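Side-chain contacts in glycine betaine/carnitine/choline ABC transporter (Staphylococcus aureus subsp. aureus Mu50, PDB 3O66), which probably captures glycine betaine, carnitine or choline as the substrate-binding component of an ABC importer and passes it to the membrane transporter: residues Q22-M27 with Y110-T115; A82-P87 with M91-Q96; Y196-R201 with I248-M253. All blocks are in the same frame, centred on the assembly; numbering follows the deposited sequence. Where two conformers were deposited one is given.

In the fold
The chain has the two-lobed architecture of a type II periplasmic-binding-protein fold. Contacts 1 and 3 lie at the junction of the lobes, their centres about 9 Å apart, and are joined by two probable backbone hydrogen bonds, Thr115 O to Ser197 N (2.8 Å) and Tyr110 O to Ile248 N (2.9 Å). Contact 2 is separate, at the surface where helix 87-102 starts, its centre about 19 Å from that of contact 1 and about 22 Å from that of contact 3. An acetate ion, probably from the crystallisation liquor, sits against Thr198 and Tyr196 of contact 3, the acetate O 3.3 Å from Asn114 ND2 of contact 1, consistent with a place in or near the interlobe cleft.

Contact 1. Residues Q22-M27 with Y110-T115; sequences QIISHM and YGFANT
Ile24 on helix 19-35 and Tyr110 make the nearest backbone approach, their CA atoms 9.4 Å apart, so side chains alone span the gap. In the type II binding-protein fold, residues 110-115 belong to the linker that leaves strand 104-106 in one lobe and enters strand 116-120 in the other, and the helix packs beside its start. Ile24 does all the reaching from the helix, one branch for each ring. Its CG2 stands opposite the backbone N and approaches the phenol end of Tyr110 obliquely, 3.3 Å from CZ. The longer branch is extended (chi2 165°) and carries CD1 to the rim of Phe112, near the ring plane, with the two side chains meeting from opposite directions. Ile24 has two deposited conformers, so the tightness of these approaches is doubtful. The whole contact is buried, and Met253 of helix 250-261 packs on both Ile24 and Phe112. The polar end of Tyr110 is not stranded among these hydrocarbons, since its OH hydrogen-bonds to Gly67 O. On the other ring, Ile24 CD1 is 3.4 Å from Phe112 CZ and 3.7 Å from CE2.

Contact 2. Residues A82-P87 with M91-Q96; sequences APIKDP and MIATQQ
The start of helix 87-102 folds back against the loop that leads into it: Pro87 in the first turn takes a hydrogen bond from Met91, while Ile84 from the loop lies against Ala93, two residues further along. Asp86 is the N-cap, and its OD2 accepts from Lys89 N, a backbone NH of the first turn. Pro87 follows in the first helical position, where its lack of an NH costs nothing because no earlier turn exists to receive one. Its carbonyl then opens the regular helical pattern: Met91 N donates to Pro87 O over 3.0 Å, with an N-H...O angle of 152°. The same oxygen also has Met91 CB 3.7 Å away. From there the selenomethionine chain turns off, bending at chi2 (56°) and again at chi3, toward Phe106 of strand 104-106 and the loop residues Ser109 and Ala221.

The apolar half of the contact is a single methyl pair. Ile84 holds its CG1 arm extended (chi2 172°), which sets CD1 3.5 Å from Ala93 CB; the same side chain also touches Lys89 and Ala90. Lys85, next to it, donates through NZ to Gln215 O and Phe216 O, tying the loop to another part of the chain. The capping and helical bonds thus satisfy polar backbone atoms of the first turn, while the Ile84-Ala93 methyl contact adds directionless apolar packing on the helix flank.

Contact 3. Residues Y196-R201 with I248-M253; sequences YSTDGR and ISTSEM. With ACT (acetate ion), chain D.
Thr198 and Met253 are brought together by their first torsions: chi1 of 59° tucks Thr198 OG1 between its backbone N and carbonyl carbon and puts CG2 on the side away from the carbonyl carbon, while chi1 of -166° swings Met253 CG to the side opposite its own N. This gives a methyl-to-methylene contact, Thr198 CG2 to Met253 CG at 3.8 Å, after which the bent selenomethionine chain leads off toward Ile23 and Ile24 of helix 19-35. Beside it, Thr250 lays CG2 3.4 Å from Ser197 O, which also accepts from Gln254 NE2.

In the two-lobed binding-protein fold this joins a type I turn, Tyr196 to Asp199, at the end of strand 192-196 in one lobe to the start of helix 250-261, which packs against helix 19-35 of the other. Each segment has its own N-cap: Ser249 OG accepts from Glu252 N, and Asp199 OD2 from Arg201 N at 2.8 Å. Arg201 also grips the Asp199 carboxylate side-on in a salt bridge, NE to OD2 at 2.9 Å and NH1 to OD1 at 3.1 Å. The two nitrogens on OD2 arrive from opposite faces of the carboxylate plane; together with NH1 on OD1 they should restrain its rotation.

Thr198 OG1 lies 2.6 Å from the acetate O and also within hydrogen-bonding reach of Glu20 OE1, two acceptors for one hydroxyl proton. The acetate methyl approaches the Tyr196 ring obliquely.

Contact 1. Residues Q22-M27 with Y110-T115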
loop_
_atom_site.group_PDB
_atom_site.type_symbol
_atom_site.label_atom_id
_atom_site.label_comp_id
_atom_site.label_asym_id
_atom_site.label_seq_id
_atom_site.Cartn_x
_atom_site.Cartn_y
_atom_site.Cartn_z
ATOM N N GLN A 22 -5.999 0.829 8.617
ATOM C CA GLN A 22 -7.143 0.623 9.507
ATOM C C GLN A 22 -8.272 -0.161 8.820
ATOM O O GLN A 22 -8.856 -1.061 9.431
ATOM C CB GLN A 22 -7.623 1.929 10.121
ATOM C CG GLN A 22 -6.509 2.583 10.967
ATOM C CD GLN A 22 -6.851 3.969 11.407
ATOM O OE1 GLN A 22 -7.553 4.711 10.707
ATOM N NE2 GLN A 22 -6.351 4.349 12.582
ATOM N N ILE A 23 -8.556 0.176 7.572
ATOM C CA ILE A 23 -9.537 -0.579 6.760
ATOM C C ILE A 23 -9.198 -2.082 6.705
ATOM O O ILE A 23 -10.031 -2.939 7.093
ATOM C CB ILE A 23 -9.728 0.041 5.345
ATOM C CG1 ILE A 23 -10.363 1.433 5.449
ATOM C CG2 ILE A 23 -10.619 -0.914 4.372
ATOM C CD1 ILE A 23 -10.182 2.298 4.168
ATOM N N ILE A 24 -7.995 -2.405 6.246
ATOM C CA ILE A 24 -7.584 -3.811 6.108
ATOM C C ILE A 24 -7.421 -4.516 7.465
ATOM O O ILE A 24 -7.741 -5.696 7.587
ATOM C CB ILE A 24 -6.308 -3.922 5.303
ATOM C CG1 ILE A 24 -6.470 -3.211 3.958
ATOM C CG2 ILE A 24 -5.917 -5.393 5.105
ATOM C CD1 ILE A 24 -5.145 -2.971 3.264
ATOM N N SER A 25 -6.940 -3.807 8.484
ATOM C CA SER A 25 -6.899 -4.404 9.848
ATOM C C SER A 25 -8.281 -4.735 10.399
ATOM O O SER A 25 -8.492 -5.795 11.004
ATOM C CB SER A 25 -6.123 -3.512 10.817
ATOM O OG SER A 25 -4.819 -3.323 10.311
ATOM N N HIS A 26 -9.245 -3.846 10.162
ATOM C CA HIS A 26 -10.596 -4.125 10.621
ATOM C C HIS A 26 -11.219 -5.212 9.790
ATOM O O HIS A 26 -12.062 -5.952 10.298
ATOM C CB HIS A 26 -11.486 -2.869 10.571
ATOM C CG HIS A 26 -11.326 -2.002 11.766
ATOM N ND1 HIS A 26 -11.753 -2.379 13.020
ATOM C CD2 HIS A 26 -10.739 -0.792 11.914
ATOM C CE1 HIS A 26 -11.456 -1.428 13.888
ATOM N NE2 HIS A 26 -10.841 -0.453 13.240
HETATM N N MSE A 27 -10.801 -5.318 8.527
HETATM C CA MSE A 27 -11.346 -6.328 7.638
HETATM C C MSE A 27 -10.899 -7.706 8.115
HETATM O O MSE A 27 -11.729 -8.617 8.219
HETATM C CB MSE A 27 -10.928 -6.039 6.192
HETATM C CG MSE A 27 -11.626 -6.825 5.142
HETATM SE SE MSE A 27 -10.811 -6.370 3.401
HETATM C CE MSE A 27 -11.400 -4.514 3.148
ATOM N N TYR A 110 -2.590 -8.806 -1.155
ATOM C CA TYR A 110 -4.007 -8.425 -1.296
ATOM C C TYR A 110 -4.424 -8.134 -2.754
ATOM O O TYR A 110 -5.597 -8.280 -3.109
ATOM C CB TYR A 110 -4.286 -7.193 -0.460
ATOM C CG TYR A 110 -4.270 -7.461 1.024
ATOM C CD1 TYR A 110 -5.135 -8.400 1.585
ATOM C CD2 TYR A 110 -3.402 -6.748 1.862
ATOM C CE1 TYR A 110 -5.132 -8.631 2.942
ATOM C CE2 TYR A 110 -3.365 -6.966 3.231
ATOM C CZ TYR A 110 -4.233 -7.912 3.761
ATOM O OH TYR A 110 -4.222 -8.124 5.101
ATOM N N GLY A 111 -3.465 -7.672 -3.560
ATOM C CA GLY A 111 -3.705 -7.402 -4.982
ATOM C C GLY A 111 -3.411 -5.961 -5.362
ATOM O O GLY A 111 -3.513 -5.585 -6.531
ATOM N N PHE A 112 -3.007 -5.153 -4.380
ATOM C CA PHE A 112 -2.589 -3.783 -4.659
ATOM C C PHE A 112 -1.134 -3.520 -4.213
ATOM O O PHE A 112 -0.570 -4.265 -3.416
ATOM C CB PHE A 112 -3.552 -2.761 -3.997
ATOM C CG PHE A 112 -3.519 -2.746 -2.469
ATOM C CD1 PHE A 112 -2.695 -1.844 -1.780
ATOM C CD2 PHE A 112 -4.343 -3.594 -1.725
ATOM C CE1 PHE A 112 -2.677 -1.795 -0.393
ATOM C CE2 PHE A 112 -4.333 -3.571 -0.322
ATOM C CZ PHE A 112 -3.510 -2.660 0.356
ATOM N N ALA A 113 -0.557 -2.455 -4.778
ATOM C CA ALA A 113 0.715 -1.870 -4.344
ATOM C C ALA A 113 0.510 -0.395 -3.954
ATOM O O ALA A 113 -0.238 0.338 -4.627
ATOM C CB ALA A 113 1.755 -1.999 -5.440
ATOM N N ASN A 114 1.148 0.004 -2.852
ATOM C CA ASN A 114 1.134 1.370 -2.351
ATOM C C ASN A 114 2.545 1.928 -2.490
ATOM O O ASN A 114 3.419 1.681 -1.637
ATOM C CB ASN A 114 0.663 1.398 -0.892
ATOM C CG ASN A 114 0.399 2.811 -0.393
ATOM O OD1 ASN A 114 0.766 3.797 -1.049
ATOM N ND2 ASN A 114 -0.229 2.919 0.766
ATOM N N THR A 115 2.762 2.589 -3.624
ATOM C CA THR A 115 4.064 3.067 -4.015
ATOM C C THR A 115 3.997 4.529 -4.452
ATOM O O THR A 115 2.924 5.049 -4.761
ATOM C CB THR A 115 4.638 2.218 -5.180
ATOM O OG1 THR A 115 5.897 2.777 -5.593
ATOM C CG2 THR A 115 3.656 2.174 -6.395
#

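Contact 2. Residues A82-P87 with M91-Q96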
loop_
_atom_site.group_PDB
_atom_site.type_symbol
_atom_site.label_atom_id
_atom_site.label_comp_id
_atom_site.label_asym_id
_atom_site.label_seq_id
_atom_site.Cartn_x
_atom_site.Cartn_y
_atom_site.Cartn_z
ATOM N N ALA A 82 19.132 -6.038 0.157
ATOM C CA ALA A 82 19.155 -5.120 -0.971
ATOM C C ALA A 82 17.772 -5.083 -1.653
ATOM O O ALA A 82 17.062 -6.086 -1.666
ATOM C CB ALA A 82 20.244 -5.551 -1.954
ATOM N N PRO A 83 17.370 -3.915 -2.209
ATOM C CA PRO A 83 16.094 -3.874 -2.940
ATOM C C PRO A 83 16.130 -4.763 -4.185
ATOM O O PRO A 83 17.180 -4.888 -4.818
ATOM C CB PRO A 83 15.979 -2.399 -3.369
ATOM C CG PRO A 83 17.346 -1.835 -3.233
ATOM C CD PRO A 83 18.003 -2.590 -2.128
ATOM N N ILE A 84 15.000 -5.380 -4.520
ATOM C CA ILE A 84 14.868 -6.154 -5.764
ATOM C C ILE A 84 13.813 -5.453 -6.636
ATOM O O ILE A 84 12.726 -5.172 -6.152
ATOM C CB ILE A 84 14.462 -7.638 -5.475
ATOM C CG1 ILE A 84 15.628 -8.386 -4.785
ATOM C CG2 ILE A 84 14.032 -8.347 -6.777
ATOM C CD1 ILE A 84 15.299 -9.795 -4.282
ATOM N N LYS A 85 14.122 -5.162 -7.903
ATOM C CA LYS A 85 13.136 -4.454 -8.761
ATOM C C LYS A 85 12.010 -5.329 -9.307
ATOM O O LYS A 85 10.882 -4.849 -9.423
ATOM C CB LYS A 85 13.800 -3.691 -9.929
ATOM C CG LYS A 85 14.818 -2.604 -9.523
ATOM C CD LYS A 85 14.178 -1.582 -8.560
ATOM C CE LYS A 85 15.037 -0.334 -8.368
ATOM N NZ LYS A 85 15.264 0.378 -9.656
ATOM N N ASP A 86 12.319 -6.578 -9.684
ATOM C CA ASP A 86 11.320 -7.480 -10.268
ATOM C C ASP A 86 10.221 -7.821 -9.247
ATOM O O ASP A 86 10.535 -8.243 -8.134
ATOM C CB ASP A 86 11.986 -8.790 -10.735
ATOM C CG ASP A 86 10.975 -9.780 -11.309
ATOM O OD1 ASP A 86 10.395 -9.477 -12.375
ATOM O OD2 ASP A 86 10.753 -10.856 -10.706
ATOM N N PRO A 87 8.938 -7.701 -9.635
ATOM C CA PRO A 87 7.875 -7.969 -8.646
ATOM C C PRO A 87 7.894 -9.392 -8.039
ATOM O O PRO A 87 7.934 -9.538 -6.791
ATOM C CB PRO A 87 6.589 -7.674 -9.428
ATOM C CG PRO A 87 7.004 -6.645 -10.441
ATOM C CD PRO A 87 8.405 -7.021 -10.840
HETATM N N MSE A 91 8.992 -10.456 -4.102
HETATM C CA MSE A 91 8.022 -11.070 -3.179
HETATM C C MSE A 91 8.569 -12.387 -2.621
HETATM O O MSE A 91 8.444 -12.668 -1.431
HETATM C CB MSE A 91 6.641 -11.276 -3.820
HETATM C CG MSE A 91 5.598 -11.863 -2.830
HETATM SE SE MSE A 91 5.388 -10.771 -1.200
HETATM C CE MSE A 91 3.853 -9.782 -1.823
ATOM N N ILE A 92 9.167 -13.194 -3.489
ATOM C CA ILE A 92 9.799 -14.437 -3.051
ATOM C C ILE A 92 10.880 -14.172 -1.979
ATOM O O ILE A 92 10.934 -14.865 -0.946
ATOM C CB ILE A 92 10.386 -15.232 -4.252
ATOM C CG1 ILE A 92 9.243 -15.825 -5.093
ATOM C CG2 ILE A 92 11.344 -16.354 -3.758
ATOM C CD1 ILE A 92 9.658 -16.285 -6.507
ATOM N N ALA A 93 11.751 -13.197 -2.231
ATOM C CA ALA A 93 12.796 -12.830 -1.258
ATOM C C ALA A 93 12.172 -12.373 0.065
ATOM O O ALA A 93 12.671 -12.702 1.123
ATOM C CB ALA A 93 13.703 -11.730 -1.811
ATOM N N THR A 94 11.090 -11.603 0.000
ATOM C CA THR A 94 10.403 -11.160 1.216
ATOM C C THR A 94 9.788 -12.328 2.011
ATOM O O THR A 94 9.900 -12.400 3.243
ATOM C CB THR A 94 9.336 -10.075 0.888
ATOM O OG1 THR A 94 9.961 -9.045 0.123
ATOM C CG2 THR A 94 8.785 -9.447 2.175
ATOM N N GLN A 95 9.118 -13.231 1.318
ATOM C CA GLN A 95 8.449 -14.338 2.002
ATOM C C GLN A 95 9.454 -15.317 2.632
ATOM O O GLN A 95 9.251 -15.771 3.759
ATOM C CB GLN A 95 7.492 -15.052 1.033
ATOM C CG GLN A 95 6.313 -14.174 0.668
ATOM C CD GLN A 95 5.442 -14.718 -0.441
ATOM O OE1 GLN A 95 5.903 -15.473 -1.307
ATOM N NE2 GLN A 95 4.166 -14.312 -0.435
ATOM N N GLN A 96 10.541 -15.584 1.913
ATOM C CA GLN A 96 11.601 -16.503 2.368
ATOM C C GLN A 96 12.268 -15.889 3.618
ATOM O O GLN A 96 12.437 -16.551 4.631
ATOM C CB GLN A 96 12.638 -16.730 1.245
ATOM C CG GLN A 96 12.169 -17.665 0.112
ATOM C CD GLN A 96 13.200 -17.822 -1.033
ATOM O OE1 GLN A 96 14.096 -16.973 -1.220
ATOM N NE2 GLN A 96 13.061 -18.905 -1.817
#

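Contact 3. Residues Y196-R201 with I248-M253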
loop_
_atom_site.group_PDB
_atom_site.type_symbol
_atom_site.label_atom_id
_atom_site.label_comp_id
_atom_site.label_asym_id
_atom_site.label_seq_id
_atom_site.Cartn_x
_atom_site.Cartn_y
_atom_site.Cartn_z
ATOM N N TYR A 196 1.089 8.916 -3.760
ATOM C CA TYR A 196 0.995 7.506 -3.408
ATOM C C TYR A 196 -0.103 6.852 -4.243
ATOM O O TYR A 196 -1.188 7.434 -4.423
ATOM C CB TYR A 196 0.636 7.369 -1.934
ATOM C CG TYR A 196 1.804 7.503 -1.002
ATOM C CD1 TYR A 196 2.800 6.508 -0.955
ATOM C CD2 TYR A 196 1.920 8.599 -0.151
ATOM C CE1 TYR A 196 3.884 6.614 -0.077
ATOM C CE2 TYR A 196 2.990 8.707 0.734
ATOM C CZ TYR A 196 3.967 7.728 0.757
ATOM O OH TYR A 196 5.019 7.851 1.633
ATOM N N SER A 197 0.160 5.647 -4.720
ATOM C CA SER A 197 -0.702 5.004 -5.731
ATOM C C SER A 197 -2.056 4.511 -5.223
ATOM O O SER A 197 -2.881 4.082 -6.033
ATOM C CB SER A 197 0.056 3.842 -6.368
ATOM O OG SER A 197 0.333 2.879 -5.357
ATOM N N THR A 198 -2.310 4.551 -3.907
ATOM C CA THR A 198 -3.625 4.125 -3.415
ATOM C C THR A 198 -4.444 5.248 -2.778
ATOM O O THR A 198 -5.503 4.991 -2.173
ATOM C CB THR A 198 -3.555 2.967 -2.387
ATOM O OG1 THR A 198 -2.758 3.379 -1.269
ATOM C CG2 THR A 198 -3.032 1.686 -3.000
ATOM N N ASP A 199 -3.958 6.490 -2.884
ATOM C CA ASP A 199 -4.661 7.598 -2.234
ATOM C C ASP A 199 -6.104 7.690 -2.733
ATOM O O ASP A 199 -6.360 7.632 -3.941
ATOM C CB ASP A 199 -3.907 8.944 -2.399
ATOM C CG ASP A 199 -4.454 10.003 -1.489
ATOM O OD1 ASP A 199 -3.891 10.188 -0.384
ATOM O OD2 ASP A 199 -5.499 10.616 -1.847
ATOM N N GLY A 200 -7.052 7.799 -1.812
ATOM C CA GLY A 200 -8.460 7.925 -2.182
ATOM C C GLY A 200 -8.782 9.054 -3.159
ATOM O O GLY A 200 -9.788 9.023 -3.873
ATOM N N ARG A 201 -7.962 10.086 -3.179
ATOM C CA ARG A 201 -8.250 11.199 -4.075
ATOM C C ARG A 201 -8.033 10.808 -5.527
ATOM O O ARG A 201 -8.552 11.463 -6.446
ATOM C CB ARG A 201 -7.500 12.473 -3.656
ATOM C CG ARG A 201 -8.128 13.094 -2.392
ATOM C CD ARG A 201 -7.178 14.041 -1.687
ATOM N NE ARG A 201 -6.054 13.321 -1.064
ATOM C CZ ARG A 201 -5.405 13.781 0.002
ATOM N NH1 ARG A 201 -4.398 13.100 0.530
ATOM N NH2 ARG A 201 -5.772 14.946 0.537
ATOM N N ILE A 248 -8.284 -7.233 -3.453
ATOM C CA ILE A 248 -8.293 -5.784 -3.472
ATOM C C ILE A 248 -7.316 -5.277 -4.513
ATOM O O ILE A 248 -6.086 -5.256 -4.264
ATOM C CB ILE A 248 -7.969 -5.180 -2.070
ATOM C CG1 ILE A 248 -8.797 -5.871 -0.968
ATOM C CG2 ILE A 248 -8.219 -3.671 -2.071
ATOM C CD1 ILE A 248 -8.530 -5.351 0.430
ATOM N N SER A 249 -7.831 -4.905 -5.684
ATOM C CA SER A 249 -6.959 -4.317 -6.716
ATOM C C SER A 249 -6.490 -2.947 -6.250
ATOM O O SER A 249 -7.022 -2.420 -5.291
ATOM C CB SER A 249 -7.691 -4.174 -8.036
ATOM O OG SER A 249 -8.787 -3.280 -7.941
ATOM N N THR A 250 -5.512 -2.364 -6.927
ATOM C CA THR A 250 -5.141 -0.975 -6.617
ATOM C C THR A 250 -6.311 0.022 -6.745
ATOM O O THR A 250 -6.514 0.864 -5.850
ATOM C CB THR A 250 -3.912 -0.562 -7.423
ATOM O OG1 THR A 250 -2.866 -1.486 -7.085
ATOM C CG2 THR A 250 -3.443 0.865 -7.070
ATOM N N SER A 251 -7.087 -0.116 -7.814
ATOM C CA SER A 251 -8.297 0.709 -8.052
ATOM C C SER A 251 -9.305 0.559 -6.896
ATOM O O SER A 251 -9.930 1.510 -6.460
ATOM C CB SER A 251 -8.989 0.255 -9.352
ATOM O OG SER A 251 -8.165 0.495 -10.487
ATOM N N GLU A 252 -9.446 -0.657 -6.388
ATOM C CA GLU A 252 -10.375 -0.912 -5.285
ATOM C C GLU A 252 -9.877 -0.299 -3.975
ATOM O O GLU A 252 -10.667 0.249 -3.213
ATOM C CB GLU A 252 -10.615 -2.415 -5.114
ATOM C CG GLU A 252 -11.730 -2.756 -4.153
ATOM C CD GLU A 252 -13.092 -2.263 -4.625
ATOM O OE1 GLU A 252 -13.258 -1.955 -5.832
ATOM O OE2 GLU A 252 -14.011 -2.224 -3.774
HETATM N N MSE A 253 -8.572 -0.377 -3.722
HETATM C CA MSE A 253 -7.991 0.244 -2.512
HETATM C C MSE A 253 -8.167 1.752 -2.570
HETATM O O MSE A 253 -8.405 2.364 -1.531
HETATM C CB MSE A 253 -6.495 -0.082 -2.375
HETATM C CG MSE A 253 -5.883 0.242 -0.968
HETATM SE SE MSE A 253 -6.733 -0.830 0.464
HETATM C CE MSE A 253 -7.835 0.554 1.305
HETATM C C ACT D . -2.309 6.257 0.348
HETATM O O ACT D . -1.687 5.577 -0.522
HETATM O OXT ACT D . -3.327 5.731 0.896
HETATM C CH3 ACT D . -1.848 7.639 0.726
#